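Local coordinates for protein L-lysine 6-monooxygenase involved in desferrioxamine biosynthesis (Erwinia amylovora CFBP1430, PDB 5O8P) that is an FAD-dependent cadaverine monooxygenase that probably N-hydroxylates its substrate with NADPH in the biosynthesis of the siderophore desferrioxamine, at residues A55-P60 / F96-K101; A63-L68 / Q105-A110; P233-K238 / Q267-K272. One frame throughout, in Å; residues are numbered along the deposited sequence.

Contact 1: A55-P60 / F96-K101; sequences AHLQTP and FFLMRK. With FAD (flavin-adenine dinucleotide), chain C.
The guanidinium of Arg-100 has the carbonyl oxygen of His-56 over one face and the flavin methyl C7M over the centre of the other, 4.3 Å above its plane. It stands where two short, weakly bonded antiparallel strands, 56-57 and 97-99, meet the start of helix 100-113. His-56 and Met-99 form a non-hydrogen-bonded pair, with a backbone bond on each flank. Leu-57 N donates to Leu-98 O (2.8 Å), and Arg-100 N donates to Ala-55 O (3.0 Å). Met-99 is the N-cap residue, so the second bond ties the first turn of the helix to the residue just before strand 56-57. A long side chain with a flat cationic end suits this place: NE passes 3.6 Å from C6 of the flavin, while NH2 reaches a salt bridge with Glu-206. The same arginine contributes to the NADP(+) site observed for this protein.

Apolar side chains fill the rest. Leu-57 and Leu-98 run side by side, CD1 of the former 3.9 Å from CB of the latter. Phe-97 has CG opposite its carbonyl carbon (chi1 -57°), which turns the ring alongside Pro-60 and brings its edge to Thr-59 N. Beyond these residues, Phe-96 stacks on Phe-96 of the second subunit. At the corner of segment 55-60, Gln-58 N donates a hydrogen bond to the flavin carbonyl oxygen, FAD O4 (3.1 Å, 158° at the hydrogen).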
loop_
_atom_site.group_PDB
_atom_site.type_symbol
_atom_site.label_atom_id
_atom_site.label_comp_id
_atom_site.label_asym_id
_atom_site.label_seq_id
_atom_site.Cartn_x
_atom_site.Cartn_y
_atom_site.Cartn_z
ATOM N N ALA B 55 2.286 19.100 1.663
ATOM C CA ALA B 55 3.697 18.709 1.464
ATOM C C ALA B 55 4.321 17.979 2.660
ATOM O O ALA B 55 4.253 18.481 3.788
ATOM C CB ALA B 55 4.527 19.944 1.145
ATOM N N HIS B 56 4.923 16.812 2.407
ATOM C CA HIS B 56 5.714 16.072 3.418
ATOM C C HIS B 56 7.194 16.116 3.118
ATOM O O HIS B 56 7.597 16.428 2.013
ATOM C CB HIS B 56 5.333 14.578 3.553
ATOM C CG HIS B 56 4.834 13.948 2.304
ATOM N ND1 HIS B 56 3.504 13.964 1.966
ATOM C CD2 HIS B 56 5.465 13.236 1.337
ATOM C CE1 HIS B 56 3.336 13.329 0.818
ATOM N NE2 HIS B 56 4.512 12.881 0.413
ATOM N N LEU B 57 7.992 15.755 4.114
ATOM C CA LEU B 57 9.387 15.420 3.888
ATOM C C LEU B 57 9.507 14.105 3.117
ATOM O O LEU B 57 8.608 13.247 3.164
ATOM C CB LEU B 57 10.135 15.271 5.212
ATOM C CG LEU B 57 10.211 16.437 6.190
ATOM C CD1 LEU B 57 10.809 15.957 7.496
ATOM C CD2 LEU B 57 11.035 17.560 5.615
ATOM N N GLN B 58 10.643 13.936 2.454
ATOM C CA GLN B 58 10.899 12.756 1.622
ATOM C C GLN B 58 11.676 11.692 2.387
ATOM O O GLN B 58 12.270 10.793 1.805
ATOM C CB GLN B 58 11.683 13.178 0.373
ATOM C CG GLN B 58 11.009 14.213 -0.513
ATOM C CD GLN B 58 9.559 13.878 -0.804
ATOM O OE1 GLN B 58 9.252 13.080 -1.689
ATOM N NE2 GLN B 58 8.664 14.454 -0.018
ATOM N N THR B 59 11.606 11.774 3.711
ATOM C CA THR B 59 12.599 11.199 4.593
ATOM C C THR B 59 11.878 10.855 5.914
ATOM O O THR B 59 11.130 11.695 6.458
ATOM C CB THR B 59 13.759 12.224 4.737
ATOM O OG1 THR B 59 14.998 11.540 4.637
ATOM C CG2 THR B 59 13.692 13.098 6.031
ATOM N N PRO B 60 12.055 9.624 6.427
ATOM C CA PRO B 60 11.335 9.231 7.652
ATOM C C PRO B 60 11.743 10.065 8.855
ATOM O O PRO B 60 12.842 10.644 8.856
ATOM C CB PRO B 60 11.762 7.785 7.866
ATOM C CG PRO B 60 12.265 7.339 6.541
ATOM C CD PRO B 60 12.930 8.544 5.961
ATOM N N PHE B 96 5.503 7.652 8.682
ATOM C CA PHE B 96 6.914 7.973 8.821
ATOM C C PHE B 96 7.285 9.406 8.430
ATOM O O PHE B 96 8.286 9.935 8.919
ATOM C CB PHE B 96 7.798 6.965 8.041
ATOM C CG PHE B 96 8.150 5.720 8.839
ATOM C CD1 PHE B 96 9.093 5.763 9.868
ATOM C CD2 PHE B 96 7.536 4.519 8.575
ATOM C CE1 PHE B 96 9.390 4.635 10.603
ATOM C CE2 PHE B 96 7.836 3.382 9.297
ATOM C CZ PHE B 96 8.763 3.438 10.314
ATOM N N PHE B 97 6.485 10.035 7.574
ATOM C CA PHE B 97 6.895 11.276 6.923
ATOM C C PHE B 97 6.180 12.472 7.499
ATOM O O PHE B 97 4.943 12.580 7.399
ATOM C CB PHE B 97 6.660 11.176 5.424
ATOM C CG PHE B 97 7.375 10.023 4.808
ATOM C CD1 PHE B 97 8.719 10.117 4.511
ATOM C CD2 PHE B 97 6.720 8.820 4.586
ATOM C CE1 PHE B 97 9.400 9.051 3.963
ATOM C CE2 PHE B 97 7.397 7.740 4.048
ATOM C CZ PHE B 97 8.739 7.853 3.736
ATOM N N LEU B 98 6.968 13.363 8.104
ATOM C CA LEU B 98 6.419 14.550 8.700
ATOM C C LEU B 98 5.928 15.507 7.622
ATOM O O LEU B 98 6.512 15.593 6.535
ATOM C CB LEU B 98 7.492 15.260 9.495
ATOM C CG LEU B 98 8.076 14.596 10.726
ATOM C CD1 LEU B 98 9.250 15.426 11.258
ATOM C CD2 LEU B 98 6.992 14.431 11.780
ATOM N N MET B 99 4.864 16.240 7.939
ATOM C CA MET B 99 4.451 17.384 7.135
ATOM C C MET B 99 5.557 18.440 7.246
ATOM O O MET B 99 6.094 18.636 8.323
ATOM C CB MET B 99 3.164 17.989 7.694
ATOM C CG MET B 99 1.948 17.075 7.820
ATOM S SD MET B 99 1.603 15.997 6.421
ATOM C CE MET B 99 1.510 17.103 5.013
ATOM N N ARG B 100 5.882 19.149 6.167
ATOM C CA ARG B 100 6.869 20.232 6.251
ATOM C C ARG B 100 6.506 21.263 7.282
ATOM O O ARG B 100 7.389 21.815 7.924
ATOM C CB ARG B 100 7.040 20.964 4.932
ATOM C CG ARG B 100 7.700 20.154 3.853
ATOM C CD ARG B 100 8.860 20.883 3.208
ATOM N NE ARG B 100 9.098 20.277 1.913
ATOM C CZ ARG B 100 8.407 20.540 0.809
ATOM N NH1 ARG B 100 7.393 21.396 0.812
ATOM N NH2 ARG B 100 8.719 19.903 -0.313
ATOM N N LYS B 101 5.219 21.541 7.431
ATOM C CA LYS B 101 4.780 22.484 8.439
ATOM C C LYS B 101 5.149 21.998 9.837
ATOM O O LYS B 101 5.572 22.794 10.666
ATOM C CB LYS B 101 3.280 22.767 8.325
ATOM C CG LYS B 101 2.689 23.514 9.514
ATOM C CD LYS B 101 1.454 24.317 9.147
ATOM C CE LYS B 101 1.852 25.703 8.674
ATOM N NZ LYS B 101 0.695 26.446 8.104
HETATM P PA FAD C . 19.621 26.488 4.805
HETATM O O1A FAD C . 18.132 26.687 5.019
HETATM O O2A FAD C . 20.246 26.924 3.502
HETATM O O5B FAD C . 20.333 27.249 6.039
HETATM C C5B FAD C . 21.297 28.280 5.855
HETATM C C4B FAD C . 21.167 29.408 6.872
HETATM O O4B FAD C . 22.392 30.156 6.908
HETATM C C3B FAD C . 20.068 30.401 6.509
HETATM O O3B FAD C . 19.273 30.657 7.674
HETATM C C2B FAD C . 20.815 31.629 5.989
HETATM O O2B FAD C . 20.151 32.871 6.242
HETATM C C1B FAD C . 22.119 31.557 6.760
HETATM N N9A FAD C . 23.264 32.319 6.190
HETATM C C8A FAD C . 23.754 32.300 4.933
HETATM N N7A FAD C . 24.817 33.145 4.825
HETATM C C5A FAD C . 25.018 33.717 6.031
HETATM C C6A FAD C . 25.958 34.702 6.633
HETATM N N6A FAD C . 26.942 35.272 5.896
HETATM N N1A FAD C . 25.806 35.013 7.947
HETATM C C2A FAD C . 24.834 34.462 8.707
HETATM N N3A FAD C . 23.947 33.572 8.222
HETATM C C4A FAD C . 23.988 33.165 6.924
HETATM N N1 FAD C . 16.086 17.248 2.084
HETATM C C2 FAD C . 15.642 16.130 2.716
HETATM O O2 FAD C . 16.489 15.286 3.086
HETATM N N3 FAD C . 14.331 15.910 2.961
HETATM C C4 FAD C . 13.380 16.784 2.586
HETATM O O4 FAD C . 12.177 16.556 2.818
HETATM C C4X FAD C . 13.783 18.032 1.889
HETATM N N5 FAD C . 12.878 18.952 1.490
HETATM C C5X FAD C . 13.279 20.078 0.854
HETATM C C6 FAD C . 12.301 20.990 0.463
HETATM C C7 FAD C . 12.637 22.171 -0.194
HETATM C C7M FAD C . 11.559 23.141 -0.610
HETATM C C8 FAD C . 14.073 22.457 -0.481
HETATM C C8M FAD C . 14.463 23.725 -1.191
HETATM C C9 FAD C . 15.060 21.548 -0.097
HETATM C C9A FAD C . 14.736 20.352 0.568
HETATM N N10 FAD C . 15.715 19.388 0.987
HETATM C C10 FAD C . 15.243 18.219 1.647
HETATM C "C1'" FAD C . 17.180 19.546 0.774
HETATM C "C2'" FAD C . 17.897 20.167 1.995
HETATM O "O2'" FAD C . 17.470 19.522 3.213
HETATM C "C3'" FAD C . 17.702 21.690 2.124
HETATM O "O3'" FAD C . 18.221 22.362 0.966
HETATM C "C4'" FAD C . 18.367 22.286 3.372
HETATM O "O4'" FAD C . 17.682 23.486 3.750
HETATM C "C5'" FAD C . 19.843 22.611 3.160
HETATM O "O5'" FAD C . 20.500 22.642 4.428
HETATM P P FAD C . 21.225 23.976 4.936
HETATM O O1P FAD C . 21.758 23.716 6.330
HETATM O O2P FAD C . 22.171 24.320 3.820
HETATM O O3P FAD C . 19.886 24.897 5.032
#

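Contact 2: A63-L68 / Q105-A110; sequences ADLVTL and QYCQWA
Leu-65 lays its CD1 methyl obliquely against the phenol end of Tyr-106, 3.6 Å from CZ, and the same methyl reaches Ala-110 CB at 3.6 Å. The other methyl, CD2, faces Cys-107 SG more loosely. Tyr-106 and Ala-110 are one turn apart on helix 100-113, so a single branched leucine spans that turn, and the small alanine lets it come close to the helix.

Tyr-106 is the polar link as well. Its CG lies anti to the backbone N (chi1 153°), which sends the ring outward from the helix to the irregular segment 63-68. There the OH accepts the N-H of Leu-65, with 3.0 Å from N to OH and 164° at the hydrogen. The hydroxyl is also bonded to the carbonyl oxygen of Tyr-75, so this buried group has two backbone partners. Tyrosine fits because its ring can pack on aliphatic carbon while its oxygen joins two points of the same loop, at Leu-65 N and Tyr-75 O.

Asp-64 shapes the loop that receives the tyrosine. Its CB lies 3.3 Å from Tyr-106 OH, and its carboxylate turns back on its own chain. OD1 takes Val-66 N from above the carboxylate plane, an Asx turn, and Thr-67 N at 2.7 Å on its syn lone pair. OD2 accepts Thr-67 OG1 and also Leu-77 N at the start of helix 77-83, where a negative charge would probably be favoured.

Helices 18-27 and 77-83 pack around the contact, which helix 100-113 itself forms on one side: Leu-65 and Val-66 rest on Cys-25 of helix 18-27, Cys-107 on Leu-21 of the same helix, and Tyr-106 meets Phe-80 of helix 77-83 edge-to-face.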
loop_
_atom_site.group_PDB
_atom_site.type_symbol
_atom_site.label_atom_id
_atom_site.label_comp_id
_atom_site.label_asym_id
_atom_site.label_seq_id
_atom_site.Cartn_x
_atom_site.Cartn_y
_atom_site.Cartn_z
ATOM N N ALA B 63 15.171 10.699 10.668
ATOM C CA ALA B 63 16.058 11.746 10.149
ATOM C C ALA B 63 15.526 13.111 10.589
ATOM O O ALA B 63 15.048 13.929 9.793
ATOM C CB ALA B 63 16.185 11.663 8.638
ATOM N N ASP B 64 15.620 13.311 11.894
ATOM C CA ASP B 64 15.331 14.557 12.557
ATOM C C ASP B 64 16.712 15.168 12.879
ATOM O O ASP B 64 17.673 14.900 12.166
ATOM C CB ASP B 64 14.443 14.297 13.796
ATOM C CG ASP B 64 15.111 13.400 14.864
ATOM O OD1 ASP B 64 16.314 13.084 14.766
ATOM O OD2 ASP B 64 14.418 12.996 15.819
ATOM N N LEU B 65 16.834 15.962 13.939
ATOM C CA LEU B 65 18.076 16.696 14.180
ATOM C C LEU B 65 19.172 15.844 14.831
ATOM O O LEU B 65 20.367 16.146 14.686
ATOM C CB LEU B 65 17.765 17.927 15.029
ATOM C CG LEU B 65 16.805 18.931 14.368
ATOM C CD1 LEU B 65 16.153 19.856 15.385
ATOM C CD2 LEU B 65 17.547 19.739 13.310
ATOM N N VAL B 66 18.754 14.764 15.499
ATOM C CA VAL B 66 19.588 14.035 16.466
ATOM C C VAL B 66 19.482 12.498 16.493
ATOM O O VAL B 66 20.486 11.829 16.748
ATOM C CB VAL B 66 19.307 14.541 17.900
ATOM C CG1 VAL B 66 19.737 15.994 18.045
ATOM C CG2 VAL B 66 17.843 14.395 18.281
ATOM N N THR B 67 18.289 11.943 16.253
ATOM C CA THR B 67 18.009 10.515 16.474
ATOM C C THR B 67 19.015 9.523 15.843
ATOM O O THR B 67 19.303 8.502 16.451
ATOM C CB THR B 67 16.551 10.154 16.073
ATOM O OG1 THR B 67 15.617 10.840 16.911
ATOM C CG2 THR B 67 16.262 8.691 16.237
ATOM N N LEU B 68 19.564 9.796 14.660
ATOM C CA LEU B 68 20.495 8.830 14.040
ATOM C C LEU B 68 21.872 8.830 14.681
ATOM O O LEU B 68 22.677 7.950 14.417
ATOM C CB LEU B 68 20.600 9.025 12.521
ATOM C CG LEU B 68 19.309 8.722 11.730
ATOM C CD1 LEU B 68 19.497 8.946 10.244
ATOM C CD2 LEU B 68 18.766 7.328 11.981
ATOM N N GLN B 105 7.817 23.577 12.541
ATOM C CA GLN B 105 7.432 23.812 13.936
ATOM C C GLN B 105 8.386 23.131 14.920
ATOM O O GLN B 105 8.756 23.722 15.940
ATOM C CB GLN B 105 6.021 23.293 14.197
ATOM C CG GLN B 105 4.905 24.158 13.651
ATOM C CD GLN B 105 3.542 23.519 13.813
ATOM O OE1 GLN B 105 3.390 22.453 14.416
ATOM N NE2 GLN B 105 2.543 24.157 13.260
ATOM N N TYR B 106 8.765 21.894 14.606
ATOM C CA TYR B 106 9.724 21.128 15.409
ATOM C C TYR B 106 11.116 21.783 15.443
ATOM O O TYR B 106 11.689 21.950 16.515
ATOM C CB TYR B 106 9.768 19.655 14.933
ATOM C CG TYR B 106 11.060 18.899 15.177
ATOM C CD1 TYR B 106 11.428 18.520 16.458
ATOM C CD2 TYR B 106 11.898 18.532 14.120
ATOM C CE1 TYR B 106 12.611 17.831 16.701
ATOM C CE2 TYR B 106 13.088 17.843 14.338
ATOM C CZ TYR B 106 13.446 17.487 15.634
ATOM O OH TYR B 106 14.632 16.802 15.869
ATOM N N CYS B 107 11.644 22.165 14.287
ATOM C CA CYS B 107 12.941 22.848 14.241
ATOM C C CYS B 107 12.928 24.160 15.023
ATOM O O CYS B 107 13.927 24.535 15.618
ATOM C CB CYS B 107 13.376 23.115 12.806
ATOM S SG CYS B 107 13.917 21.630 11.935
ATOM N N GLN B 108 11.789 24.846 15.020
ATOM C CA GLN B 108 11.643 26.113 15.740
ATOM C C GLN B 108 11.638 25.863 17.229
ATOM O O GLN B 108 12.314 26.551 17.967
ATOM C CB GLN B 108 10.366 26.853 15.316
ATOM C CG GLN B 108 10.495 27.540 13.959
ATOM C CD GLN B 108 9.184 28.103 13.440
ATOM O OE1 GLN B 108 8.117 27.896 14.028
ATOM N NE2 GLN B 108 9.253 28.801 12.316
ATOM N N TRP B 109 10.890 24.862 17.667
ATOM C CA TRP B 109 10.923 24.425 19.061
ATOM C C TRP B 109 12.333 24.087 19.540
ATOM O O TRP B 109 12.717 24.474 20.638
ATOM C CB TRP B 109 10.008 23.221 19.237
ATOM C CG TRP B 109 10.098 22.557 20.537
ATOM C CD1 TRP B 109 9.421 22.876 21.660
ATOM C CD2 TRP B 109 10.901 21.433 20.850
ATOM N NE1 TRP B 109 9.747 22.018 22.672
ATOM C CE2 TRP B 109 10.655 21.115 22.199
ATOM C CE3 TRP B 109 11.797 20.648 20.115
ATOM C CZ2 TRP B 109 11.276 20.059 22.843
ATOM C CZ3 TRP B 109 12.402 19.581 20.746
ATOM C CH2 TRP B 109 12.139 19.297 22.102
ATOM N N ALA B 110 13.091 23.361 18.727
ATOM C CA ALA B 110 14.466 23.026 19.071
ATOM C C ALA B 110 15.330 24.284 19.163
ATOM O O ALA B 110 16.055 24.476 20.135
ATOM C CB ALA B 110 15.053 22.057 18.058
#

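Contact 3: P233-K238 / Q267-K272; sequences PLEYTK and QKNLYK
Glu-235 begins its approach to segment 267-272 at CB, which lies 4.0 Å from Leu-270 CD2. Two loops meet here: segment 233-238 follows strand 221-225 of a five-stranded parallel sheet, consistent with a Rossmann-like NADP(H)-binding domain, and segment 267-272 follows helix 257-266, with helical backbone angles at 268-270. With chi1 at -160° the chain leads directly away from the backbone N and stays extended beyond CG, carrying the carboxylate alongside the Asn-269 amide, whose plane is turned 77° from it. OE1 comes only to 3.7 Å from Asn-269 ND2, a polar neighbour rather than a bond. OE2 finds its partners elsewhere, bonding Thr-240 OG1 and forming a salt bridge with Arg-230 of the fourth subunit. A glutamate suits the place because its aliphatic part can pack on leucine while its charge reaches the subunit interface.

Leu-234 covers the adjoining backbone, its CD1 3.6 Å from Leu-270 O and close to Tyr-271 CA. Tyr-271 and Lys-272 belong to the NADP(+) site, which is empty in this chain. The direct bond between the loops is from Glu-235 N to Asn-269 O, 2.8 Å long, with 164° at the hydrogen.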
loop_
_atom_site.group_PDB
_atom_site.type_symbol
_atom_site.label_atom_id
_atom_site.label_comp_id
_atom_site.label_asym_id
_atom_site.label_seq_id
_atom_site.Cartn_x
_atom_site.Cartn_y
_atom_site.Cartn_z
ATOM N N PRO B 233 11.180 9.324 -11.227
ATOM C CA PRO B 233 11.005 9.270 -9.784
ATOM C C PRO B 233 12.338 9.205 -9.040
ATOM O O PRO B 233 13.356 8.798 -9.599
ATOM C CB PRO B 233 10.221 7.974 -9.576
ATOM C CG PRO B 233 10.671 7.105 -10.683
ATOM C CD PRO B 233 10.934 8.012 -11.851
ATOM N N LEU B 234 12.294 9.606 -7.780
ATOM C CA LEU B 234 13.388 9.450 -6.852
ATOM C C LEU B 234 13.470 7.964 -6.564
ATOM O O LEU B 234 12.450 7.368 -6.203
ATOM C CB LEU B 234 13.080 10.203 -5.561
ATOM C CG LEU B 234 14.158 10.187 -4.491
ATOM C CD1 LEU B 234 15.241 11.169 -4.871
ATOM C CD2 LEU B 234 13.570 10.524 -3.121
ATOM N N GLU B 235 14.654 7.359 -6.733
ATOM C CA GLU B 235 14.819 5.919 -6.487
ATOM C C GLU B 235 14.840 5.587 -4.982
ATOM O O GLU B 235 15.758 5.973 -4.263
ATOM C CB GLU B 235 16.062 5.388 -7.189
ATOM C CG GLU B 235 16.047 3.854 -7.397
ATOM C CD GLU B 235 17.042 3.408 -8.482
ATOM O OE1 GLU B 235 17.019 3.976 -9.589
ATOM O OE2 GLU B 235 17.875 2.502 -8.218
ATOM N N TYR B 236 13.816 4.878 -4.530
ATOM C CA TYR B 236 13.559 4.655 -3.097
ATOM C C TYR B 236 13.489 3.165 -2.697
ATOM O O TYR B 236 13.119 2.798 -1.557
ATOM C CB TYR B 236 12.279 5.381 -2.661
ATOM C CG TYR B 236 12.292 5.862 -1.219
ATOM C CD1 TYR B 236 13.134 6.911 -0.823
ATOM C CD2 TYR B 236 11.437 5.297 -0.250
ATOM C CE1 TYR B 236 13.151 7.361 0.496
ATOM C CE2 TYR B 236 11.437 5.751 1.071
ATOM C CZ TYR B 236 12.294 6.786 1.447
ATOM O OH TYR B 236 12.318 7.245 2.759
ATOM N N THR B 237 13.870 2.287 -3.621
ATOM C CA THR B 237 13.932 0.860 -3.367
ATOM C C THR B 237 15.104 0.608 -2.433
ATOM O O THR B 237 16.154 1.247 -2.561
ATOM C CB THR B 237 14.096 0.077 -4.683
ATOM O OG1 THR B 237 15.137 0.672 -5.478
ATOM C CG2 THR B 237 12.786 0.065 -5.464
ATOM N N LYS B 238 14.917 -0.318 -1.499
ATOM C CA LYS B 238 15.779 -0.420 -0.316
ATOM C C LYS B 238 17.227 -0.806 -0.586
ATOM O O LYS B 238 18.113 -0.383 0.154
ATOM C CB LYS B 238 15.163 -1.359 0.705
ATOM C CG LYS B 238 13.888 -0.798 1.282
ATOM C CD LYS B 238 13.189 -1.789 2.169
ATOM C CE LYS B 238 11.837 -1.244 2.574
ATOM N NZ LYS B 238 11.084 -2.278 3.323
ATOM N N GLN B 267 23.410 10.491 -11.724
ATOM C CA GLN B 267 22.769 9.910 -10.524
ATOM C C GLN B 267 21.728 10.890 -9.986
ATOM O O GLN B 267 21.486 10.954 -8.778
ATOM C CB GLN B 267 23.798 9.572 -9.415
ATOM C CG GLN B 267 24.663 8.345 -9.654
ATOM C CD GLN B 267 25.599 8.032 -8.502
ATOM O OE1 GLN B 267 25.993 8.912 -7.726
ATOM N NE2 GLN B 267 26.000 6.776 -8.413
ATOM N N LYS B 268 21.046 11.598 -10.882
ATOM C CA LYS B 268 19.999 12.538 -10.471
ATOM C C LYS B 268 18.704 11.835 -10.000
ATOM O O LYS B 268 17.975 12.418 -9.204
ATOM C CB LYS B 268 19.717 13.542 -11.594
ATOM C CG LYS B 268 20.924 14.417 -11.895
ATOM C CD LYS B 268 20.660 15.356 -13.056
ATOM C CE LYS B 268 21.746 16.406 -13.202
ATOM N NZ LYS B 268 21.237 17.596 -13.934
ATOM N N ASN B 269 18.431 10.608 -10.462
ATOM C CA ASN B 269 17.331 9.807 -9.859
ATOM C C ASN B 269 17.533 9.494 -8.360
ATOM O O ASN B 269 16.557 9.262 -7.649
ATOM C CB ASN B 269 16.900 8.554 -10.676
ATOM C CG ASN B 269 18.054 7.711 -11.176
ATOM O OD1 ASN B 269 19.217 7.936 -10.849
ATOM N ND2 ASN B 269 17.727 6.728 -12.000
ATOM N N LEU B 270 18.781 9.517 -7.882
ATOM C CA LEU B 270 19.083 9.221 -6.481
ATOM C C LEU B 270 18.837 10.391 -5.508
ATOM O O LEU B 270 18.668 10.161 -4.307
ATOM C CB LEU B 270 20.528 8.705 -6.334
ATOM C CG LEU B 270 20.989 7.436 -7.087
ATOM C CD1 LEU B 270 22.274 6.892 -6.474
ATOM C CD2 LEU B 270 19.907 6.365 -7.157
ATOM N N TYR B 271 18.830 11.629 -6.008
ATOM C CA TYR B 271 18.595 12.820 -5.147
ATOM C C TYR B 271 17.675 13.926 -5.710
ATOM O O TYR B 271 16.949 14.551 -4.936
ATOM C CB TYR B 271 19.921 13.416 -4.619
ATOM C CG TYR B 271 20.846 14.089 -5.637
ATOM C CD1 TYR B 271 21.424 13.358 -6.682
ATOM C CD2 TYR B 271 21.202 15.443 -5.507
ATOM C CE1 TYR B 271 22.280 13.953 -7.590
ATOM C CE2 TYR B 271 22.071 16.051 -6.414
ATOM C CZ TYR B 271 22.609 15.298 -7.450
ATOM O OH TYR B 271 23.468 15.864 -8.363
ATOM N N LYS B 272 17.683 14.148 -7.029
ATOM C CA LYS B 272 16.881 15.209 -7.674
ATOM C C LYS B 272 15.544 14.703 -8.286
ATOM O O LYS B 272 14.939 15.368 -9.106
ATOM C CB LYS B 272 17.765 15.935 -8.715
ATOM C CG LYS B 272 18.736 16.948 -8.108
ATOM C CD LYS B 272 19.979 17.201 -8.974
ATOM C CE LYS B 272 19.700 17.547 -10.447
ATOM N NZ LYS B 272 18.893 18.781 -10.691
#

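Overall arrangement
Contacts 1 and 2 are buried and share helix 100-113, the first at its start and the second farther along; their segments alternate in the sequence, and their centres lie about 12 Å apart. Contact 3 is only partly buried and comes later in the chain. Strand-type backbone bonding and the flavin dominate contact 1, whereas contact 2 relies on a tyrosine hydroxyl and a carboxylate-shaped loop, and contact 3 on one backbone bond between irregular segments at a subunit interface. Contacts 1 and 3 meet through Tyr-236, whose OH packs 3.5 Å from Pro-60 CD. Contacts 2 and 3 do not touch, although all three reach the second subunit.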